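2'-deoxycytidine 5'-triphosphate deaminase (Agrobacterium tumefaciens, PDB 2R9Q) probably catalyses the hydrolytic deamination of dCTP to dUTP, a step that supplies precursor for thymidylate synthesis. Local coordinates at residues A41-R46 with I166-G171; A108-K113 with E132-P137; P150-I155 with G221-A226. One frame throughout, in Å; residues are numbered along the deposited sequence.

Interaction 1: residues A41-R46 with I166-G171; sequences ASLDLR and IRFRIG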
loop_
_atom_site.group_PDB
_atom_site.type_symbol
_atom_site.label_atom_id
_atom_site.label_comp_id
_atom_site.label_asym_id
_atom_site.label_seq_id
_atom_site.Cartn_x
_atom_site.Cartn_y
_atom_site.Cartn_z
ATOM N N ALA B 41 8.807 36.028 14.267
ATOM C CA ALA B 41 7.472 35.925 14.896
ATOM C C ALA B 41 7.105 34.513 15.421
ATOM O O ALA B 41 5.918 34.152 15.489
ATOM C CB ALA B 41 6.429 36.407 13.934
ATOM N N SER B 42 8.136 33.739 15.797
ATOM C CA SER B 42 7.994 32.378 16.323
ATOM C C SER B 42 9.321 31.895 16.896
ATOM O O SER B 42 10.355 32.528 16.738
ATOM C CB SER B 42 7.513 31.403 15.237
ATOM O OG SER B 42 8.366 31.436 14.098
ATOM N N LEU B 43 9.273 30.765 17.576
ATOM C CA LEU B 43 10.435 30.091 18.097
ATOM C C LEU B 43 10.451 28.609 17.688
ATOM O O LEU B 43 9.495 27.875 17.894
ATOM C CB LEU B 43 10.429 30.239 19.613
ATOM C CG LEU B 43 11.335 29.375 20.483
ATOM C CD1 LEU B 43 12.771 29.860 20.503
ATOM C CD2 LEU B 43 10.719 29.293 21.850
ATOM N N ASP B 44 11.551 28.184 17.087
ATOM C CA ASP B 44 11.886 26.760 16.925
ATOM C C ASP B 44 11.969 26.014 18.252
ATOM O O ASP B 44 12.468 26.536 19.255
ATOM C CB ASP B 44 13.193 26.571 16.161
ATOM C CG ASP B 44 13.037 26.847 14.677
ATOM O OD1 ASP B 44 11.946 27.332 14.278
ATOM O OD2 ASP B 44 14.002 26.567 13.925
ATOM N N LEU B 45 11.435 24.800 18.217
ATOM C CA LEU B 45 11.421 23.885 19.332
ATOM C C LEU B 45 12.394 22.751 19.050
ATOM O O LEU B 45 12.489 22.274 17.932
ATOM C CB LEU B 45 10.009 23.325 19.558
ATOM C CG LEU B 45 8.881 24.296 19.875
ATOM C CD1 LEU B 45 7.535 23.565 19.659
ATOM C CD2 LEU B 45 9.036 24.868 21.286
ATOM N N ARG B 46 13.109 22.332 20.078
ATOM C CA ARG B 46 14.133 21.331 19.965
ATOM C C ARG B 46 13.727 20.073 20.697
ATOM O O ARG B 46 13.182 20.133 21.780
ATOM C CB ARG B 46 15.454 21.827 20.577
ATOM C CG ARG B 46 16.074 23.054 19.952
ATOM C CD ARG B 46 17.298 23.503 20.714
ATOM N NE ARG B 46 16.986 24.147 21.999
ATOM C CZ ARG B 46 17.901 24.719 22.787
ATOM N NH1 ARG B 46 17.545 25.263 23.938
ATOM N NH2 ARG B 46 19.171 24.760 22.428
ATOM N N ILE B 166 6.719 27.436 17.503
ATOM C CA ILE B 166 5.649 27.971 18.323
ATOM C C ILE B 166 5.582 29.516 18.173
ATOM O O ILE B 166 6.591 30.211 18.299
ATOM C CB ILE B 166 5.818 27.492 19.796
ATOM C CG1 ILE B 166 4.619 27.864 20.669
ATOM C CG2 ILE B 166 7.081 28.017 20.439
ATOM C CD1 ILE B 166 4.764 27.354 22.070
ATOM N N ARG B 167 4.393 30.024 17.861
ATOM C CA ARG B 167 4.120 31.462 17.777
ATOM C C ARG B 167 3.284 31.888 18.983
ATOM O O ARG B 167 2.277 31.270 19.292
ATOM C CB ARG B 167 3.378 31.760 16.476
ATOM C CG ARG B 167 2.872 33.183 16.286
ATOM C CD ARG B 167 2.473 33.416 14.840
ATOM N NE ARG B 167 3.624 33.471 13.918
ATOM C CZ ARG B 167 3.535 33.688 12.612
ATOM N NH1 ARG B 167 2.360 33.841 12.044
ATOM N NH2 ARG B 167 4.627 33.739 11.864
ATOM N N PHE B 168 3.725 32.935 19.665
ATOM C CA PHE B 168 3.032 33.476 20.853
ATOM C C PHE B 168 2.228 34.706 20.509
ATOM O O PHE B 168 2.634 35.494 19.666
ATOM C CB PHE B 168 4.028 33.829 21.958
ATOM C CG PHE B 168 4.943 32.709 22.321
ATOM C CD1 PHE B 168 4.619 31.842 23.330
ATOM C CD2 PHE B 168 6.135 32.524 21.640
ATOM C CE1 PHE B 168 5.438 30.807 23.647
ATOM C CE2 PHE B 168 6.968 31.499 21.963
ATOM C CZ PHE B 168 6.622 30.638 22.968
ATOM N N ARG B 169 1.082 34.863 21.169
ATOM C CA ARG B 169 0.198 36.003 20.923
ATOM C C ARG B 169 -0.641 36.482 22.132
ATOM O O ARG B 169 -0.923 35.715 23.057
ATOM C CB ARG B 169 -0.722 35.664 19.755
ATOM C CG ARG B 169 -1.597 34.464 19.999
ATOM C CD ARG B 169 -2.586 34.262 18.883
ATOM N NE ARG B 169 -1.987 34.110 17.560
ATOM C CZ ARG B 169 -1.352 33.021 17.125
ATOM N NH1 ARG B 169 -1.144 31.970 17.909
ATOM N NH2 ARG B 169 -0.889 33.001 15.891
ATOM N N ILE B 170 -1.020 37.758 22.122
ATOM C CA ILE B 170 -2.037 38.280 23.053
ATOM C C ILE B 170 -3.261 38.659 22.236
ATOM O O ILE B 170 -3.185 39.483 21.351
ATOM C CB ILE B 170 -1.524 39.451 23.921
ATOM C CG1 ILE B 170 -0.292 38.989 24.735
ATOM C CG2 ILE B 170 -2.637 39.950 24.886
ATOM C CD1 ILE B 170 0.794 40.024 24.902
ATOM N N GLY B 171 -4.376 37.992 22.525
ATOM C CA GLY B 171 -5.574 38.045 21.690
ATOM C C GLY B 171 -5.387 37.391 20.328
ATOM O O GLY B 171 -4.512 36.554 20.125
HETATM O O HOH W 1 5.664 34.424 18.429
#
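The carbonyl oxygen of A41 is gripped by the side chain of R167: NE of R167 lies 2.9 Å from A41 O, in a hydrogen bond bent to 143° at the hydrogen. The oxygen lies at the edge of the guanidinium, 21° out of its plane. A water reaches the same A41 O through a weak bond and accepts from F168 N, 2.7 Å from the water oxygen. With CG anti to the backbone N (chi1 173°) and a bend at chi3, R167 carries its aliphatic part past A41 O and sets NH2 beside A41 CB. Its other nitrogens are engaged as well, NH1 with A277 O and NH2 with F297 O, tying this part of the sheet to residues of the C-terminal half.

L43 and I166 exchange two backbone bonds, L43 N to I166 O and I166 N to L43 O both 2.8 Å. Their side chains lie side by side, and CG2 of I166 also receives L45 CD2 at 3.8 Å. Farther out, L43 CD2 meets the edge of the F168 ring. This is a hydrogen-bonded pair inside an antiparallel sheet of the N-terminal dUTPase-clan domain.

Interaction 2: residues A108-K113 with E132-P137; sequences ASANPK and EFDKIP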
loop_
_atom_site.group_PDB
_atom_site.type_symbol
_atom_site.label_atom_id
_atom_site.label_comp_id
_atom_site.label_asym_id
_atom_site.label_seq_id
_atom_site.Cartn_x
_atom_site.Cartn_y
_atom_site.Cartn_z
ATOM N N ALA B 108 -0.490 30.414 22.730
ATOM C CA ALA B 108 0.340 30.093 21.581
ATOM C C ALA B 108 -0.217 28.988 20.676
ATOM O O ALA B 108 -1.055 28.198 21.076
ATOM C CB ALA B 108 1.775 29.812 22.014
ATOM N N SER B 109 0.239 28.989 19.426
ATOM C CA SER B 109 -0.005 27.878 18.503
ATOM C C SER B 109 1.319 27.316 17.861
ATOM O O SER B 109 2.339 27.963 17.864
ATOM C CB SER B 109 -1.052 28.291 17.461
ATOM O OG SER B 109 -0.561 29.245 16.552
ATOM N N ALA B 110 1.260 26.096 17.334
ATOM C CA ALA B 110 2.411 25.422 16.719
ATOM C C ALA B 110 2.111 24.966 15.281
ATOM O O ALA B 110 0.967 24.663 14.923
ATOM C CB ALA B 110 2.874 24.255 17.583
ATOM N N ASN B 111 3.148 25.010 14.451
ATOM C CA ASN B 111 3.131 24.556 13.077
ATOM C C ASN B 111 4.493 23.941 12.750
ATOM O O ASN B 111 5.495 24.288 13.384
ATOM C CB ASN B 111 2.857 25.715 12.127
ATOM C CG ASN B 111 1.403 25.924 11.872
ATOM O OD1 ASN B 111 0.617 24.969 11.843
ATOM N ND2 ASN B 111 1.024 27.174 11.654
ATOM N N PRO B 112 4.535 22.992 11.800
ATOM C CA PRO B 112 5.826 22.520 11.322
ATOM C C PRO B 112 6.654 23.590 10.658
ATOM O O PRO B 112 6.116 24.478 10.048
ATOM C CB PRO B 112 5.456 21.433 10.328
ATOM C CG PRO B 112 4.041 21.708 9.969
ATOM C CD PRO B 112 3.421 22.271 11.161
ATOM N N LYS B 113 7.969 23.517 10.810
ATOM C CA LYS B 113 8.869 24.297 9.985
ATOM C C LYS B 113 8.700 23.863 8.562
ATOM O O LYS B 113 8.303 22.724 8.292
ATOM C CB LYS B 113 10.313 24.083 10.401
ATOM C CG LYS B 113 10.645 24.628 11.769
ATOM C CD LYS B 113 11.919 24.031 12.310
ATOM C CE LYS B 113 13.125 24.311 11.447
ATOM N NZ LYS B 113 13.351 25.773 11.355
ATOM N N GLU B 132 -6.990 19.711 21.985
ATOM C CA GLU B 132 -6.598 19.958 20.626
ATOM C C GLU B 132 -5.074 19.955 20.579
ATOM O O GLU B 132 -4.428 20.326 21.551
ATOM C CB GLU B 132 -7.157 21.315 20.198
ATOM C CG GLU B 132 -7.126 21.581 18.701
ATOM C CD GLU B 132 -8.052 22.724 18.311
ATOM O OE1 GLU B 132 -8.659 23.302 19.237
ATOM O OE2 GLU B 132 -8.181 23.023 17.093
ATOM N N PHE B 133 -4.520 19.511 19.455
ATOM C CA PHE B 133 -3.076 19.626 19.189
ATOM C C PHE B 133 -2.696 21.025 18.734
ATOM O O PHE B 133 -3.549 21.809 18.303
ATOM C CB PHE B 133 -2.617 18.640 18.105
ATOM C CG PHE B 133 -2.649 17.214 18.527
ATOM C CD1 PHE B 133 -2.016 16.797 19.701
ATOM C CD2 PHE B 133 -3.276 16.274 17.751
ATOM C CE1 PHE B 133 -2.023 15.462 20.082
ATOM C CE2 PHE B 133 -3.282 14.945 18.121
ATOM C CZ PHE B 133 -2.670 14.536 19.282
ATOM N N ASP B 134 -1.409 21.333 18.874
ATOM C CA ASP B 134 -0.808 22.541 18.315
ATOM C C ASP B 134 -1.376 23.871 18.858
ATOM O O ASP B 134 -1.096 24.936 18.319
ATOM C CB ASP B 134 -0.892 22.525 16.786
ATOM C CG ASP B 134 -0.146 21.349 16.140
ATOM O OD1 ASP B 134 0.787 20.790 16.729
ATOM O OD2 ASP B 134 -0.487 21.003 14.997
ATOM N N LYS B 135 -2.152 23.782 19.937
ATOM C CA LYS B 135 -2.703 24.930 20.629
ATOM C C LYS B 135 -2.283 24.870 22.102
ATOM O O LYS B 135 -2.488 23.869 22.793
ATOM C CB LYS B 135 -4.236 24.997 20.491
ATOM C CG LYS B 135 -4.737 25.134 19.055
ATOM C CD LYS B 135 -4.358 26.474 18.445
ATOM C CE LYS B 135 -4.171 26.393 16.899
ATOM N NZ LYS B 135 -2.898 25.694 16.453
ATOM N N ILE B 136 -1.648 25.952 22.538
ATOM C CA ILE B 136 -1.253 26.156 23.903
ATOM C C ILE B 136 -2.259 27.180 24.493
ATOM O O ILE B 136 -2.400 28.303 23.979
ATOM C CB ILE B 136 0.199 26.650 23.987
ATOM C CG1 ILE B 136 1.150 25.656 23.310
ATOM C CG2 ILE B 136 0.639 26.822 25.442
ATOM C CD1 ILE B 136 1.182 25.679 21.818
ATOM N N PRO B 137 -2.994 26.782 25.554
ATOM C CA PRO B 137 -3.995 27.702 26.123
ATOM C C PRO B 137 -3.379 28.958 26.732
ATOM O O PRO B 137 -2.202 28.966 27.049
ATOM C CB PRO B 137 -4.687 26.866 27.191
ATOM C CG PRO B 137 -4.278 25.458 26.936
ATOM C CD PRO B 137 -2.962 25.499 26.275
HETATM O O HOH W 2 -1.531 25.687 14.382
#
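K135 and S109 face each other on one side of a short antiparallel ladder, A108 and I136 on the other. The lysine chain, bent at chi2 (-67°) and again at chi4, folds back over the serine, so that its CD, CE and NZ all run past S109 CB, with NZ closest at 3.3 Å. The ammonium does not pair with the serine hydroxyl, which bonds to R169 instead. NZ gives a hydrogen bond to D134 O, 2.7 Å away, approaching from above the carbonyl plane, 67° out of it. A110 N reaches that same D134 O at 2.8 Å from the opposite face, and the oxygen is thus held by two donors. A water accepts from K135 NZ and donates to A110 O, linking the lysine to the carbonyl of A110.

The ladder belongs to an antiparallel sheet of the N-terminal dUTPase-clan domain, where strand 106-112 runs between 135-136 and 162-170. A108 and I136 form its hydrogen-bonded pair, the shorter bond joining I136 N to A108 O at 2.7 Å. On their face A108 CB rests 4.0 Å from I136 CB, while CD1 of the isoleucine turns back to 3.4 Å from A108 O; both residues also pack on I166. D134 lays its CB alongside A110 O, 3.4 Å away, and its carboxylate turns on to V125, whose backbone N binds OD1.

Interaction 3: residues P150-I155 with G221-A226; sequences PRTFPI and GKHHTA
F153 crosses T225 obliquely, and its side chain can be followed outward atom by atom. CB lies 4.2 Å from T225 OG1, a loose approach. Beyond CG the ring turns one edge to the threonine: CD1 comes to 3.6 Å from T225 OG1, and CG2 of T225 sits in the ring plane beside CD1 and CE1. CE1 then passes K222 O at 3.8 Å, and CZ, the tip, ends 4.0 Å from G221 CA. The methyl of the preceding T152 lies over one face of the ring, offset toward the rim, and W242 meets the ring edge-to-face.

That methyl makes a contact of its own. With CG2 anti to the backbone N, T152 presents it to K222 O at 3.3 Å, while its hydroxyl is bound to D120. P154 sets CD near T225 OG1 and CG near A226 O, ring carbons against oxygens.

The polar link between the loops is a water, which donates to T152 O and to T225 OG1 and accepts from T225 N. OG1 itself donates to A226 O, 2.7 Å away and in the carbonyl plane, which fixes the rotation of the threonine hydroxyl. R53 of a second subunit packs on P154, and R55 of that subunit binds H224 O. The arrangement is a loop-to-loop interface between the N- and C-terminal dUTPase-clan domains, in which an aromatic ring packs and a water bridges.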
loop_
_atom_site.group_PDB
_atom_site.type_symbol
_atom_site.label_atom_id
_atom_site.label_comp_id
_atom_site.label_asym_id
_atom_site.label_seq_id
_atom_site.Cartn_x
_atom_site.Cartn_y
_atom_site.Cartn_z
ATOM N N PRO B 150 7.093 10.098 10.391
ATOM C CA PRO B 150 7.562 10.259 8.999
ATOM C C PRO B 150 6.630 9.553 8.018
ATOM O O PRO B 150 6.211 8.468 8.283
ATOM C CB PRO B 150 8.939 9.588 9.019
ATOM C CG PRO B 150 9.305 9.527 10.466
ATOM C CD PRO B 150 8.057 9.313 11.175
ATOM N N ARG B 151 6.311 10.171 6.904
ATOM C CA ARG B 151 5.381 9.576 5.988
ATOM C C ARG B 151 6.068 9.016 4.738
ATOM O O ARG B 151 5.732 7.948 4.293
ATOM C CB ARG B 151 4.330 10.611 5.629
ATOM C CG ARG B 151 2.948 10.361 6.066
ATOM C CD ARG B 151 2.591 10.789 7.476
ATOM N NE ARG B 151 2.684 9.763 8.528
ATOM C CZ ARG B 151 2.477 8.434 8.445
ATOM N NH1 ARG B 151 2.098 7.809 7.327
ATOM N NH2 ARG B 151 2.629 7.701 9.549
ATOM N N THR B 152 6.998 9.759 4.139
ATOM C CA THR B 152 7.643 9.307 2.901
ATOM C C THR B 152 9.076 8.903 3.081
ATOM O O THR B 152 9.472 7.905 2.554
ATOM C CB THR B 152 7.584 10.364 1.797
ATOM O OG1 THR B 152 6.223 10.725 1.580
ATOM C CG2 THR B 152 8.219 9.849 0.464
ATOM N N PHE B 153 9.859 9.731 3.770
ATOM C CA PHE B 153 11.265 9.469 3.988
ATOM C C PHE B 153 11.518 9.066 5.414
ATOM O O PHE B 153 11.050 9.737 6.358
ATOM C CB PHE B 153 12.173 10.700 3.681
ATOM C CG PHE B 153 11.865 11.402 2.387
ATOM C CD1 PHE B 153 12.129 10.816 1.194
ATOM C CD2 PHE B 153 11.366 12.679 2.383
ATOM C CE1 PHE B 153 11.838 11.450 0.041
ATOM C CE2 PHE B 153 11.069 13.302 1.230
ATOM C CZ PHE B 153 11.309 12.678 0.063
ATOM N N PRO B 154 12.305 7.993 5.597
ATOM C CA PRO B 154 12.783 7.773 6.946
ATOM C C PRO B 154 13.798 8.866 7.327
ATOM O O PRO B 154 14.533 9.396 6.456
ATOM C CB PRO B 154 13.407 6.400 6.853
ATOM C CG PRO B 154 13.849 6.271 5.403
ATOM C CD PRO B 154 12.772 6.948 4.662
ATOM N N ILE B 155 13.808 9.243 8.591
ATOM C CA ILE B 155 14.597 10.388 9.040
ATOM C C ILE B 155 15.508 10.050 10.193
ATOM O O ILE B 155 15.254 9.120 10.922
ATOM C CB ILE B 155 13.734 11.624 9.311
ATOM C CG1 ILE B 155 12.765 11.414 10.473
ATOM C CG2 ILE B 155 13.026 12.078 8.019
ATOM C CD1 ILE B 155 12.177 12.711 11.051
ATOM N N GLY B 221 8.036 12.971 -3.940
ATOM C CA GLY B 221 8.895 12.143 -3.083
ATOM C C GLY B 221 9.120 10.721 -3.590
ATOM O O GLY B 221 8.229 10.110 -4.161
ATOM N N LYS B 222 10.335 10.224 -3.399
ATOM C CA LYS B 222 10.709 8.861 -3.776
ATOM C C LYS B 222 10.552 7.868 -2.597
ATOM O O LYS B 222 10.378 8.270 -1.451
ATOM C CB LYS B 222 12.138 8.828 -4.299
ATOM C CG LYS B 222 12.368 9.506 -5.629
ATOM C CD LYS B 222 13.828 9.321 -6.085
ATOM C CE LYS B 222 14.013 9.647 -7.580
ATOM N NZ LYS B 222 15.399 9.338 -8.101
ATOM N N HIS B 223 10.605 6.566 -2.894
ATOM C CA HIS B 223 10.412 5.528 -1.873
ATOM C C HIS B 223 11.670 4.685 -1.666
ATOM O O HIS B 223 12.564 4.661 -2.467
ATOM C CB HIS B 223 9.207 4.687 -2.219
ATOM C CG HIS B 223 7.953 5.487 -2.384
ATOM N ND1 HIS B 223 7.334 5.662 -3.603
ATOM C CD2 HIS B 223 7.220 6.187 -1.485
ATOM C CE1 HIS B 223 6.266 6.425 -3.446
ATOM N NE2 HIS B 223 6.174 6.757 -2.169
ATOM N N HIS B 224 11.789 4.043 -0.542
ATOM C CA HIS B 224 13.034 3.272 -0.263
ATOM C C HIS B 224 14.358 4.064 -0.389
ATOM O O HIS B 224 15.418 3.509 -0.769
ATOM C CB HIS B 224 13.051 1.993 -1.098
ATOM C CG HIS B 224 11.853 1.129 -0.867
ATOM N ND1 HIS B 224 11.737 0.294 0.225
ATOM C CD2 HIS B 224 10.696 1.015 -1.554
ATOM C CE1 HIS B 224 10.571 -0.328 0.181
ATOM N NE2 HIS B 224 9.920 0.088 -0.893
ATOM N N THR B 225 14.287 5.330 0.016
ATOM C CA THR B 225 15.410 6.213 -0.003
ATOM C C THR B 225 16.328 5.862 1.149
ATOM O O THR B 225 16.003 5.043 1.988
ATOM C CB THR B 225 14.965 7.734 0.091
ATOM O OG1 THR B 225 14.398 8.015 1.384
ATOM C CG2 THR B 225 13.965 8.153 -1.041
ATOM N N ALA B 226 17.498 6.482 1.165
ATOM C CA ALA B 226 18.335 6.552 2.358
ATOM C C ALA B 226 17.578 7.356 3.422
ATOM O O ALA B 226 16.489 7.897 3.161
ATOM C CB ALA B 226 19.715 7.187 2.014
HETATM O O HOH W 3 12.127 6.828 1.431
#

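From the N terminus, 41-46 comes first and pairs with 166-171, so interaction 1 closes a long loop of 119 residues. Interaction 2 is nested inside it, its shorter loop returning after 18 residues. The two touch, with strands 106-112 and 162-170 adjacent in one sheet and D44 salt-bridged to K113. Interaction 3 opens at 150-155, still within the loop of interaction 1 but after interaction 2 has closed, and ends at 221-226. It therefore crosses interaction 1 and follows interaction 2 in series. Its centre lies about 29 Å from that of interaction 1; while the first two lie within the N-terminal domain, the third joins that domain to the C-terminal one.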